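Local coordinates for protein putative D-alanine N-acetyltransferase of GNAT family (Desulfovibrio desulfuricans subsp. desulfuricans, PDB 2R7H) that probably transfers an acyl group, typically acetyl from acetyl-CoA as in other GNAT-family enzymes, to an acceptor that has not been established, at residues F132-G137 / K169-L174; R36-T41 / W99-P104; V20-Q25 / H69-T74; Q29-V34 / L55-L60. All blocks are in the same frame, centred on the assembly; numbering follows the deposited sequence.

Interaction 1: F132-G137 / K169-L174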
loop_
_atom_site.group_PDB
_atom_site.type_symbol
_atom_site.label_atom_id
_atom_site.label_comp_id
_atom_site.label_asym_id
_atom_site.label_seq_id
_atom_site.Cartn_x
_atom_site.Cartn_y
_atom_site.Cartn_z
ATOM N N PHE B 132 -4.674 8.182 -7.208
ATOM C CA PHE B 132 -5.539 7.086 -6.872
ATOM C C PHE B 132 -6.202 7.290 -5.513
ATOM O O PHE B 132 -5.610 7.857 -4.637
ATOM C CB PHE B 132 -4.780 5.749 -6.858
ATOM C CG PHE B 132 -4.414 5.256 -8.215
ATOM C CD1 PHE B 132 -5.356 4.610 -9.003
ATOM C CD2 PHE B 132 -3.157 5.479 -8.738
ATOM C CE1 PHE B 132 -5.014 4.175 -10.225
ATOM C CE2 PHE B 132 -2.830 5.076 -9.951
ATOM C CZ PHE B 132 -3.755 4.394 -10.719
ATOM N N ALA B 133 -7.466 6.854 -5.412
ATOM C CA ALA B 133 -8.242 6.867 -4.164
ATOM C C ALA B 133 -8.878 5.495 -3.989
ATOM O O ALA B 133 -9.434 4.943 -4.912
ATOM C CB ALA B 133 -9.328 7.988 -4.143
ATOM N N GLU B 134 -8.865 4.972 -2.785
ATOM C CA GLU B 134 -9.464 3.660 -2.500
ATOM C C GLU B 134 -10.584 3.828 -1.504
ATOM O O GLU B 134 -10.454 4.610 -0.574
ATOM C CB GLU B 134 -8.422 2.736 -1.869
ATOM C CG GLU B 134 -7.222 2.555 -2.695
ATOM C CD GLU B 134 -6.249 1.555 -2.106
ATOM O OE1 GLU B 134 -6.206 1.395 -0.873
ATOM O OE2 GLU B 134 -5.519 0.958 -2.895
ATOM N N THR B 135 -11.695 3.126 -1.709
ATOM C CA THR B 135 -12.758 3.183 -0.742
ATOM C C THR B 135 -13.462 1.831 -0.675
ATOM O O THR B 135 -13.099 0.879 -1.399
ATOM C CB THR B 135 -13.725 4.378 -0.987
ATOM O OG1 THR B 135 -14.544 4.541 0.168
ATOM C CG2 THR B 135 -14.580 4.177 -2.232
ATOM N N SER B 136 -14.435 1.752 0.216
ATOM C CA SER B 136 -15.212 0.541 0.436
ATOM C C SER B 136 -16.443 0.493 -0.454
ATOM O O SER B 136 -16.975 1.509 -0.871
ATOM C CB SER B 136 -15.599 0.433 1.908
ATOM O OG SER B 136 -16.582 -0.544 2.099
ATOM N N GLY B 137 -16.901 -0.710 -0.736
ATOM C CA GLY B 137 -18.084 -0.909 -1.568
ATOM C C GLY B 137 -19.398 -0.994 -0.810
ATOM O O GLY B 137 -20.433 -1.190 -1.463
ATOM N N LYS B 169 -13.008 -3.512 -1.933
ATOM C CA LYS B 169 -12.207 -2.302 -2.058
ATOM C C LYS B 169 -12.400 -1.884 -3.479
ATOM O O LYS B 169 -12.233 -2.730 -4.359
ATOM C CB LYS B 169 -10.703 -2.530 -1.818
ATOM C CG LYS B 169 -9.897 -1.178 -1.903
ATOM C CD LYS B 169 -8.517 -1.263 -1.342
ATOM C CE LYS B 169 -7.587 -2.035 -2.139
ATOM N NZ LYS B 169 -6.183 -1.829 -1.608
ATOM N N ILE B 170 -12.753 -0.610 -3.706
ATOM C CA ILE B 170 -12.920 -0.062 -5.058
ATOM C C ILE B 170 -11.763 0.928 -5.219
ATOM O O ILE B 170 -11.537 1.760 -4.328
ATOM C CB ILE B 170 -14.259 0.670 -5.329
ATOM C CG1 ILE B 170 -15.478 -0.254 -5.186
ATOM C CG2 ILE B 170 -14.274 1.207 -6.805
ATOM C CD1 ILE B 170 -15.708 -0.783 -3.863
ATOM N N ILE B 171 -11.032 0.819 -6.329
ATOM C CA ILE B 171 -9.881 1.697 -6.604
ATOM C C ILE B 171 -10.299 2.633 -7.721
ATOM O O ILE B 171 -10.696 2.188 -8.821
ATOM C CB ILE B 171 -8.589 0.936 -6.979
ATOM C CG1 ILE B 171 -8.214 -0.097 -5.893
ATOM C CG2 ILE B 171 -7.436 1.941 -7.142
ATOM C CD1 ILE B 171 -7.011 -1.013 -6.230
ATOM N N TYR B 172 -10.266 3.930 -7.396
ATOM C CA TYR B 172 -10.638 5.014 -8.264
ATOM C C TYR B 172 -9.399 5.663 -8.815
ATOM O O TYR B 172 -8.443 5.920 -8.110
ATOM C CB TYR B 172 -11.513 6.040 -7.495
ATOM C CG TYR B 172 -12.937 5.591 -7.331
ATOM C CD1 TYR B 172 -13.859 5.755 -8.373
ATOM C CD2 TYR B 172 -13.381 5.034 -6.153
ATOM C CE1 TYR B 172 -15.165 5.339 -8.244
ATOM C CE2 TYR B 172 -14.696 4.627 -6.026
ATOM C CZ TYR B 172 -15.565 4.772 -7.060
ATOM O OH TYR B 172 -16.845 4.341 -6.900
ATOM N N ARG B 173 -9.435 5.966 -10.090
ATOM C CA ARG B 173 -8.314 6.553 -10.802
ATOM C C ARG B 173 -8.618 7.976 -11.319
ATOM O O ARG B 173 -9.671 8.191 -11.887
ATOM C CB ARG B 173 -8.113 5.684 -12.048
ATOM C CG ARG B 173 -6.970 6.063 -12.996
ATOM C CD ARG B 173 -7.251 5.466 -14.320
ATOM N NE ARG B 173 -6.174 5.729 -15.253
ATOM C CZ ARG B 173 -5.045 5.043 -15.305
ATOM N NH1 ARG B 173 -4.775 4.067 -14.428
ATOM N NH2 ARG B 173 -4.151 5.392 -16.216
ATOM N N LEU B 174 -7.694 8.925 -11.123
ATOM C CA LEU B 174 -7.845 10.265 -11.728
ATOM C C LEU B 174 -6.575 10.543 -12.514
ATOM O O LEU B 174 -5.485 10.514 -11.965
ATOM C CB LEU B 174 -8.012 11.378 -10.697
ATOM C CG LEU B 174 -8.275 12.810 -11.207
ATOM C CD1 LEU B 174 -9.659 12.931 -11.791
ATOM C CD2 LEU B 174 -8.172 13.775 -10.071
#
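The Y172 ring presents its edge to strand 132-136: T135 CG2 lies near the ring plane, 3.8 Å from Y172 CE2, and the A133 carbonyl oxygen also sits close to that plane. F132 meets its partners obliquely. Its CD1 touches I171 CG2 at 3.9 Å, and its CZ lies 3.9 Å from R173 NH1. The F132 and R173 side chains run alongside each other, yet ring and guanidinium are 78° apart, which rules out a parallel stack.

Beneath these groups the strands pair antiparallel, at 155°. A133 and Y172 form one hydrogen-bonded pair, with Y172 N to A133 O at 2.8 Å; T135 and I170 form the next, with I170 N to T135 O also at 2.8 Å. E134 stands opposite I171 at the non-hydrogen-bonded position between them, and K169, which pairs with S136, reaches diagonally across: its chain bends at chi3 (71°) and sets NZ 3.1 Å from E134 OE2, a salt bridge whose hydrogen bond is weak.

R173 NH1 forms a salt bridge with E156 and a hydrogen bond with K160 O of the second subunit. Strand 94-102 binds the far edge of 130-136 through F132, while strand 154-159 continues the sheet beyond 167-175. Helix 142-150 covers the face bearing A133, T135 and Y172; on the other face F132 and I171 meet F162 and L159 of the second subunit.

Interaction 2: R36-T41 / W99-P104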
loop_
_atom_site.group_PDB
_atom_site.type_symbol
_atom_site.label_atom_id
_atom_site.label_comp_id
_atom_site.label_asym_id
_atom_site.label_seq_id
_atom_site.Cartn_x
_atom_site.Cartn_y
_atom_site.Cartn_z
ATOM N N ARG B 36 -9.585 15.680 15.752
ATOM C CA ARG B 36 -10.953 16.168 16.000
ATOM C C ARG B 36 -11.793 16.257 14.711
ATOM O O ARG B 36 -12.981 15.932 14.741
ATOM C CB ARG B 36 -10.949 17.485 16.822
ATOM N N VAL B 37 -11.168 16.618 13.573
ATOM C CA VAL B 37 -11.881 16.677 12.295
ATOM C C VAL B 37 -12.327 15.272 11.966
ATOM O O VAL B 37 -13.502 15.042 11.682
ATOM C CB VAL B 37 -11.024 17.227 11.087
ATOM C CG1 VAL B 37 -11.741 16.982 9.750
ATOM C CG2 VAL B 37 -10.701 18.726 11.241
ATOM N N VAL B 38 -11.370 14.348 12.005
ATOM C CA VAL B 38 -11.609 12.937 11.713
ATOM C C VAL B 38 -12.686 12.302 12.604
ATOM O O VAL B 38 -13.528 11.533 12.123
ATOM C CB VAL B 38 -10.251 12.168 11.754
ATOM C CG1 VAL B 38 -10.474 10.752 12.050
ATOM C CG2 VAL B 38 -9.432 12.459 10.466
ATOM N N GLU B 39 -12.636 12.620 13.893
ATOM C CA GLU B 39 -13.617 12.117 14.871
ATOM C C GLU B 39 -14.996 12.677 14.658
ATOM O O GLU B 39 -15.948 11.996 14.951
ATOM C CB GLU B 39 -13.163 12.391 16.286
ATOM C CG GLU B 39 -11.981 11.517 16.686
ATOM C CD GLU B 39 -11.543 11.774 18.118
ATOM O OE1 GLU B 39 -11.844 12.849 18.689
ATOM O OE2 GLU B 39 -10.867 10.882 18.656
ATOM N N SER B 40 -15.109 13.896 14.130
ATOM C CA SER B 40 -16.402 14.511 13.851
ATOM C C SER B 40 -17.165 13.886 12.663
ATOM O O SER B 40 -18.378 14.031 12.572
ATOM C CB SER B 40 -16.224 15.994 13.579
ATOM O OG SER B 40 -15.647 16.232 12.320
ATOM N N THR B 41 -16.483 13.155 11.791
ATOM C CA THR B 41 -17.125 12.560 10.603
ATOM C C THR B 41 -17.835 11.219 10.771
ATOM O O THR B 41 -18.719 10.926 9.977
ATOM C CB THR B 41 -16.104 12.314 9.502
ATOM O OG1 THR B 41 -15.248 11.218 9.874
ATOM C CG2 THR B 41 -15.292 13.604 9.216
ATOM N N TRP B 99 -7.245 10.430 2.283
ATOM C CA TRP B 99 -8.655 10.820 2.546
ATOM C C TRP B 99 -8.823 12.319 2.558
ATOM O O TRP B 99 -7.833 13.057 2.581
ATOM C CB TRP B 99 -9.272 10.221 3.852
ATOM C CG TRP B 99 -8.397 10.475 4.961
ATOM C CD1 TRP B 99 -8.247 11.649 5.614
ATOM C CD2 TRP B 99 -7.477 9.550 5.557
ATOM N NE1 TRP B 99 -7.289 11.519 6.559
ATOM C CE2 TRP B 99 -6.797 10.244 6.552
ATOM C CE3 TRP B 99 -7.148 8.214 5.320
ATOM C CZ2 TRP B 99 -5.830 9.658 7.344
ATOM C CZ3 TRP B 99 -6.182 7.635 6.097
ATOM C CH2 TRP B 99 -5.543 8.353 7.113
ATOM N N ILE B 100 -10.071 12.733 2.381
ATOM C CA ILE B 100 -10.469 14.101 2.499
ATOM C C ILE B 100 -11.493 14.066 3.662
ATOM O O ILE B 100 -12.460 13.335 3.571
ATOM C CB ILE B 100 -11.113 14.690 1.250
ATOM C CG1 ILE B 100 -10.121 14.690 0.098
ATOM C CG2 ILE B 100 -11.544 16.177 1.539
ATOM C CD1 ILE B 100 -10.671 15.217 -1.181
ATOM N N ALA B 101 -11.252 14.794 4.752
ATOM C CA ALA B 101 -12.190 14.859 5.901
ATOM C C ALA B 101 -12.635 16.314 6.113
ATOM O O ALA B 101 -11.810 17.209 6.234
ATOM C CB ALA B 101 -11.526 14.291 7.200
ATOM N N VAL B 102 -13.948 16.537 6.164
ATOM C CA VAL B 102 -14.559 17.866 6.396
ATOM C C VAL B 102 -15.462 17.785 7.637
ATOM O O VAL B 102 -16.223 16.815 7.778
ATOM C CB VAL B 102 -15.398 18.301 5.175
ATOM C CG1 VAL B 102 -16.257 19.538 5.474
ATOM C CG2 VAL B 102 -14.461 18.567 3.964
ATOM N N ALA B 103 -15.386 18.786 8.516
ATOM C CA ALA B 103 -16.221 18.830 9.736
ATOM C C ALA B 103 -17.709 18.854 9.323
ATOM O O ALA B 103 -18.027 19.405 8.272
ATOM C CB ALA B 103 -15.880 20.023 10.560
ATOM N N PRO B 104 -18.611 18.233 10.120
ATOM C CA PRO B 104 -20.045 18.173 9.750
ATOM C C PRO B 104 -20.699 19.500 9.409
ATOM O O PRO B 104 -21.479 19.555 8.458
ATOM C CB PRO B 104 -20.712 17.527 10.983
ATOM C CG PRO B 104 -19.723 17.699 12.099
ATOM C CD PRO B 104 -18.392 17.571 11.424
#
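Helix 36-41 crosses strand 99-102 at 81°, with the two short axes 7.5 Å apart and V37 packed above A101. No hydrogen bond spans the contact, so it depends on methyl groups and close van der Waals surfaces. V37 holds CG1 opposite its own backbone nitrogen (chi1 168°), and this branch descends on A101, reaching CB at 3.7 Å and the carbonyl oxygen at 3.5 Å. V38 adds a looser touch, its CG2 lying 4.3 Å from the same A101 CB.

One turn further on, T41 brings CG2 to 3.6 Å from V102 O. That oxygen is buried with no hydrogen-bonding partner in the model; across this contact it meets the T41 methyl. The T41 hydroxyl faces back into its own helix: OG1 donates to V38 O at 2.8 Å, the donor tilted 25° from the carbonyl plane. S40 similarly turns its OG toward V37 O, and its side chain also abuts the ring of P104. There S40 CB and P104 CD are 3.4 Å apart, tighter than usual carbon contact.

Around this crossing, strand 78-87 runs beside the strand, A101 sharing backbone hydrogen bonds with Y82, and it supplies M79 and Y82 as further supports for V37 and V38. Helix 46-61 flanks V38 through A49 and A52. Helix 111-125 packs against the other face of the sheet, where L111 and L115 meet V102.

Interaction 3: V20-Q25 / H69-T74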
loop_
_atom_site.group_PDB
_atom_site.type_symbol
_atom_site.label_atom_id
_atom_site.label_comp_id
_atom_site.label_asym_id
_atom_site.label_seq_id
_atom_site.Cartn_x
_atom_site.Cartn_y
_atom_site.Cartn_z
ATOM N N VAL B 20 -12.319 30.712 3.311
ATOM C CA VAL B 20 -11.525 29.524 3.614
ATOM C C VAL B 20 -10.110 29.742 3.106
ATOM O O VAL B 20 -9.941 30.199 1.965
ATOM C CB VAL B 20 -12.073 28.274 2.916
ATOM C CG1 VAL B 20 -11.158 27.090 3.172
ATOM C CG2 VAL B 20 -13.465 27.981 3.397
ATOM N N ALA B 21 -9.103 29.455 3.934
ATOM C CA ALA B 21 -7.686 29.561 3.525
ATOM C C ALA B 21 -7.098 28.137 3.455
ATOM O O ALA B 21 -7.348 27.329 4.352
ATOM C CB ALA B 21 -6.889 30.399 4.503
ATOM N N PHE B 22 -6.322 27.849 2.413
ATOM C CA PHE B 22 -5.663 26.542 2.241
ATOM C C PHE B 22 -4.209 26.668 2.679
ATOM O O PHE B 22 -3.523 27.594 2.251
ATOM C CB PHE B 22 -5.800 26.024 0.817
ATOM C CG PHE B 22 -7.210 25.764 0.443
ATOM C CD1 PHE B 22 -7.872 24.665 0.974
ATOM C CD2 PHE B 22 -7.895 26.604 -0.405
ATOM C CE1 PHE B 22 -9.179 24.414 0.649
ATOM C CE2 PHE B 22 -9.223 26.351 -0.730
ATOM C CZ PHE B 22 -9.861 25.250 -0.194
ATOM N N ARG B 23 -3.762 25.776 3.561
ATOM C CA ARG B 23 -2.395 25.801 4.095
ATOM C C ARG B 23 -1.764 24.425 3.925
ATOM O O ARG B 23 -2.419 23.426 4.173
ATOM C CB ARG B 23 -2.460 26.182 5.577
ATOM C CG ARG B 23 -1.133 26.086 6.343
ATOM C CD ARG B 23 -1.174 26.769 7.704
ATOM N NE ARG B 23 -2.325 26.387 8.530
ATOM C CZ ARG B 23 -2.436 25.262 9.239
ATOM N NH1 ARG B 23 -1.496 24.335 9.208
ATOM N NH2 ARG B 23 -3.527 25.040 9.958
ATOM N N ARG B 24 -0.513 24.391 3.488
ATOM C CA ARG B 24 0.245 23.154 3.319
ATOM C C ARG B 24 1.240 22.896 4.434
ATOM O O ARG B 24 1.656 21.760 4.607
ATOM C CB ARG B 24 1.026 23.110 2.011
ATOM C CG ARG B 24 0.302 22.725 0.754
ATOM C CD ARG B 24 -0.653 23.722 0.342
ATOM N NE ARG B 24 -1.221 23.390 -0.956
ATOM C CZ ARG B 24 -2.212 24.076 -1.507
ATOM N NH1 ARG B 24 -2.721 25.182 -0.943
ATOM N NH2 ARG B 24 -2.668 23.685 -2.665
ATOM N N GLN B 25 1.664 23.938 5.151
ATOM C CA GLN B 25 2.652 23.794 6.229
ATOM C C GLN B 25 2.024 23.116 7.428
ATOM O O GLN B 25 0.967 23.527 7.832
ATOM C CB GLN B 25 3.189 25.175 6.660
ATOM C CG GLN B 25 4.393 25.109 7.633
ATOM C CD GLN B 25 4.903 26.483 8.073
ATOM O OE1 GLN B 25 4.129 27.438 8.246
ATOM N NE2 GLN B 25 6.211 26.566 8.308
ATOM N N HIS B 69 1.732 14.310 2.625
ATOM C CA HIS B 69 1.473 15.705 2.356
ATOM C C HIS B 69 0.054 16.008 2.780
ATOM O O HIS B 69 -0.807 15.119 2.793
ATOM C CB HIS B 69 1.667 15.959 0.873
ATOM C CG HIS B 69 3.054 15.681 0.416
ATOM N ND1 HIS B 69 3.978 16.682 0.224
ATOM C CD2 HIS B 69 3.707 14.515 0.201
ATOM C CE1 HIS B 69 5.125 16.145 -0.161
ATOM N NE2 HIS B 69 4.989 14.832 -0.179
ATOM N N PHE B 70 -0.178 17.282 3.071
ATOM C CA PHE B 70 -1.445 17.780 3.580
ATOM C C PHE B 70 -1.881 19.104 2.981
ATOM O O PHE B 70 -1.034 19.918 2.628
ATOM C CB PHE B 70 -1.272 18.063 5.095
ATOM C CG PHE B 70 -0.937 16.855 5.905
ATOM C CD1 PHE B 70 0.376 16.477 6.111
ATOM C CD2 PHE B 70 -1.938 16.064 6.408
ATOM C CE1 PHE B 70 0.692 15.327 6.829
ATOM C CE2 PHE B 70 -1.627 14.919 7.113
ATOM C CZ PHE B 70 -0.306 14.554 7.319
ATOM N N VAL B 71 -3.205 19.285 2.855
ATOM C CA VAL B 71 -3.813 20.591 2.451
ATOM C C VAL B 71 -4.884 20.786 3.533
ATOM O O VAL B 71 -5.809 19.977 3.633
ATOM C CB VAL B 71 -4.507 20.637 1.061
ATOM C CG1 VAL B 71 -5.105 22.046 0.857
ATOM C CG2 VAL B 71 -3.553 20.257 -0.092
ATOM N N PHE B 72 -4.703 21.782 4.400
ATOM C CA PHE B 72 -5.643 22.079 5.477
ATOM C C PHE B 72 -6.522 23.270 5.087
ATOM O O PHE B 72 -5.987 24.284 4.682
ATOM C CB PHE B 72 -4.884 22.458 6.761
ATOM C CG PHE B 72 -3.881 21.422 7.220
ATOM C CD1 PHE B 72 -4.307 20.257 7.815
ATOM C CD2 PHE B 72 -2.515 21.632 7.071
ATOM C CE1 PHE B 72 -3.403 19.310 8.241
ATOM C CE2 PHE B 72 -1.604 20.701 7.512
ATOM C CZ PHE B 72 -2.053 19.528 8.101
ATOM N N ALA B 73 -7.850 23.130 5.153
ATOM C CA ALA B 73 -8.792 24.222 4.865
ATOM C C ALA B 73 -9.112 24.857 6.234
ATOM O O ALA B 73 -9.617 24.162 7.137
ATOM C CB ALA B 73 -10.062 23.675 4.203
ATOM N N THR B 74 -8.756 26.134 6.433
ATOM C CA THR B 74 -9.041 26.827 7.715
ATOM C C THR B 74 -9.961 28.065 7.553
ATOM O O THR B 74 -9.986 28.688 6.500
ATOM C CB THR B 74 -7.757 27.279 8.443
ATOM O OG1 THR B 74 -7.017 28.153 7.581
ATOM C CG2 THR B 74 -6.894 26.108 8.832
HETATM O O HOH W 1 1.833 19.222 3.604
#
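R23 lays its guanidinium across F72, the two planes 25° apart, with NH1 3.6 Å from F72 CD2 and F72 CB over one face, offset toward the rim. R23 NH2 lies near the methyl of T74, with CG2 at 3.7 Å. On the reverse face of the sheet, F22 meets V71 and A73 obliquely, its CE1 3.7 Å from A73 CB, while V20 CG1 sits over one face of the F22 ring. R24 runs alongside V71, whose CG1 lies over the centre of its guanidinium.

Antiparallel backbone pairing sets these neighbours opposite one another. A21 with T74 and R23 with F72 are hydrogen-bonded pairs, F72 N reaching R23 O at 2.8 Å with an N-H...O angle of 178°. Past R23 the chain leaves the strand, and a water carries on the link: it donates to R24 O at 2.7 Å and accepts from F70 N at 2.8 Å.

The next shell fixes the arginines. R23 NH1 donates in the guanidinium plane to Q25 O at 2.9 Å and forms a salt bridge with D30; R24 is held by D122 and E118 of helix 111-125. Both cations can therefore rest flat against hydrophobic groups while their charge is probably largely balanced by carboxylates, which joins this short edge strand to helices on both faces of the sheet.

Interaction 4: Q29-V34 / L55-L60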
loop_
_atom_site.group_PDB
_atom_site.type_symbol
_atom_site.label_atom_id
_atom_site.label_comp_id
_atom_site.label_asym_id
_atom_site.label_seq_id
_atom_site.Cartn_x
_atom_site.Cartn_y
_atom_site.Cartn_z
ATOM N N GLN B 29 -0.069 22.341 16.261
ATOM C CA GLN B 29 -1.501 22.324 16.563
ATOM C C GLN B 29 -2.315 21.356 15.683
ATOM O O GLN B 29 -3.379 20.880 16.089
ATOM C CB GLN B 29 -2.068 23.735 16.336
ATOM N N ASP B 30 -1.793 21.038 14.498
ATOM C CA ASP B 30 -2.494 20.204 13.515
ATOM C C ASP B 30 -2.854 18.743 13.825
ATOM O O ASP B 30 -3.943 18.290 13.426
ATOM C CB ASP B 30 -1.746 20.261 12.172
ATOM C CG ASP B 30 -1.709 21.667 11.563
ATOM O OD1 ASP B 30 -2.590 22.519 11.836
ATOM O OD2 ASP B 30 -0.777 21.909 10.773
ATOM N N ALA B 31 -1.945 18.025 14.484
ATOM C CA ALA B 31 -2.148 16.615 14.853
ATOM C C ALA B 31 -3.461 16.406 15.614
ATOM O O ALA B 31 -4.246 15.525 15.264
ATOM C CB ALA B 31 -0.980 16.115 15.690
ATOM N N LEU B 32 -3.712 17.241 16.617
ATOM C CA LEU B 32 -4.935 17.134 17.401
ATOM C C LEU B 32 -6.154 17.710 16.650
ATOM O O LEU B 32 -7.252 17.167 16.778
ATOM C CB LEU B 32 -4.772 17.799 18.762
ATOM C CG LEU B 32 -5.811 17.343 19.783
ATOM C CD1 LEU B 32 -5.616 15.837 20.076
ATOM C CD2 LEU B 32 -5.714 18.174 21.081
ATOM N N LEU B 33 -5.961 18.792 15.873
ATOM C CA LEU B 33 -7.043 19.409 15.073
ATOM C C LEU B 33 -7.528 18.418 14.038
ATOM O O LEU B 33 -8.732 18.337 13.781
ATOM C CB LEU B 33 -6.590 20.721 14.397
ATOM C CG LEU B 33 -6.324 21.936 15.279
ATOM C CD1 LEU B 33 -5.547 23.013 14.556
ATOM C CD2 LEU B 33 -7.630 22.482 15.851
ATOM N N VAL B 34 -6.584 17.701 13.420
ATOM C CA VAL B 34 -6.900 16.661 12.434
ATOM C C VAL B 34 -7.692 15.539 13.103
ATOM O O VAL B 34 -8.718 15.072 12.566
ATOM C CB VAL B 34 -5.634 16.107 11.770
ATOM C CG1 VAL B 34 -5.876 14.717 11.167
ATOM C CG2 VAL B 34 -5.100 17.134 10.749
ATOM N N LEU B 55 0.062 10.260 11.044
ATOM C CA LEU B 55 0.604 10.808 9.788
ATOM C C LEU B 55 1.027 12.275 9.936
ATOM O O LEU B 55 2.003 12.690 9.333
ATOM C CB LEU B 55 -0.424 10.708 8.661
ATOM C CG LEU B 55 -0.909 9.331 8.193
ATOM C CD1 LEU B 55 -1.963 9.461 7.099
ATOM C CD2 LEU B 55 0.235 8.463 7.711
ATOM N N VAL B 56 0.269 13.053 10.714
ATOM C CA VAL B 56 0.575 14.458 10.941
ATOM C C VAL B 56 1.809 14.565 11.844
ATOM O O VAL B 56 2.661 15.439 11.641
ATOM C CB VAL B 56 -0.616 15.222 11.545
ATOM C CG1 VAL B 56 -0.223 16.651 11.838
ATOM C CG2 VAL B 56 -1.827 15.184 10.602
ATOM N N ASP B 57 1.890 13.683 12.838
ATOM C CA ASP B 57 3.032 13.645 13.752
ATOM C C ASP B 57 4.317 13.222 13.030
ATOM O O ASP B 57 5.359 13.832 13.264
ATOM C CB ASP B 57 2.751 12.740 14.959
ATOM C CG ASP B 57 1.682 13.306 15.889
ATOM O OD1 ASP B 57 1.581 14.549 16.039
ATOM O OD2 ASP B 57 0.975 12.490 16.518
ATOM N N GLU B 58 4.254 12.207 12.160
ATOM C CA GLU B 58 5.444 11.775 11.395
ATOM C C GLU B 58 5.954 12.920 10.486
ATOM O O GLU B 58 7.165 13.035 10.278
ATOM C CB GLU B 58 5.221 10.463 10.600
ATOM C CG GLU B 58 5.139 9.184 11.433
ATOM N N HIS B 59 5.044 13.750 9.953
ATOM C CA HIS B 59 5.439 14.904 9.130
ATOM C C HIS B 59 6.131 15.922 10.044
ATOM O O HIS B 59 7.039 16.622 9.597
ATOM C CB HIS B 59 4.254 15.555 8.434
ATOM C CG HIS B 59 4.644 16.620 7.456
ATOM N ND1 HIS B 59 4.603 16.427 6.092
ATOM C CD2 HIS B 59 5.102 17.881 7.641
ATOM C CE1 HIS B 59 5.004 17.525 5.481
ATOM N NE2 HIS B 59 5.313 18.422 6.398
ATOM N N LEU B 60 5.669 16.039 11.293
ATOM C CA LEU B 60 6.316 16.922 12.270
ATOM C C LEU B 60 7.665 16.353 12.765
ATOM O O LEU B 60 8.584 17.134 12.994
ATOM C CB LEU B 60 5.394 17.250 13.459
ATOM C CG LEU B 60 4.277 18.263 13.210
ATOM C CD1 LEU B 60 3.270 18.258 14.349
ATOM C CD2 LEU B 60 4.876 19.647 13.011
#
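Helices 30-41 and 46-61, the pair that follows the first strand in the GNAT fold, meet here where A31 faces V56. The short axes run antiparallel, at 168° and 9.1 Å apart, and the A31 and V56 CA atoms come within 5.2 Å. The small A31 lets V56 press directly on the opposing backbone: with chi1 at 177°, V56 CG1 extends away from the backbone N of its own residue and lies 3.4 Å from A31 N and 4.0 Å from A31 CB. Its other branch points to the next turn, where V56 CG2 and V34 CG2 meet tip to tip at 3.8 Å. D30 contributes its CB, 3.9 Å from V56 CG1, while its carboxylate is engaged apart from this helix pair, with OD2 accepting from L27 N.

With no hydrogen bond between the segments, apolar contact carries the join. F70 and F72 of strand 69-75 lie beneath V56 and V34, so the pair is seated on the sheet as well as on each other. Such an antiparallel helix pair, inserted between the first two strands and packed on one face of the sheet, is characteristic of GNAT acetyltransferases.

In the fold
Interactions 2, 3 and 4 form one connected region. Interaction 4 is nested within the chain loop closed by interaction 3, their centres 12 Å apart, and they join through a salt bridge from R23 NH1 to D30 OD2 (3.0 Å) and packing of F70 CE2 on V56 CG2 (3.5 Å). Interactions 2 and 4 share helix 30-41; W99 CH2 reaches L55 CD1 at 3.7 Å. W99, with Y68 and Y98, lines the pocket occupied by 2-ethoxyethanol in this crystal, so this helix packing borders the ligand site. Interaction 1 stands apart, its centre 19 Å from that of interaction 2 and across the chain's centre from interactions 3 and 4, but strands 130-136 and 94-102 are sheet neighbours.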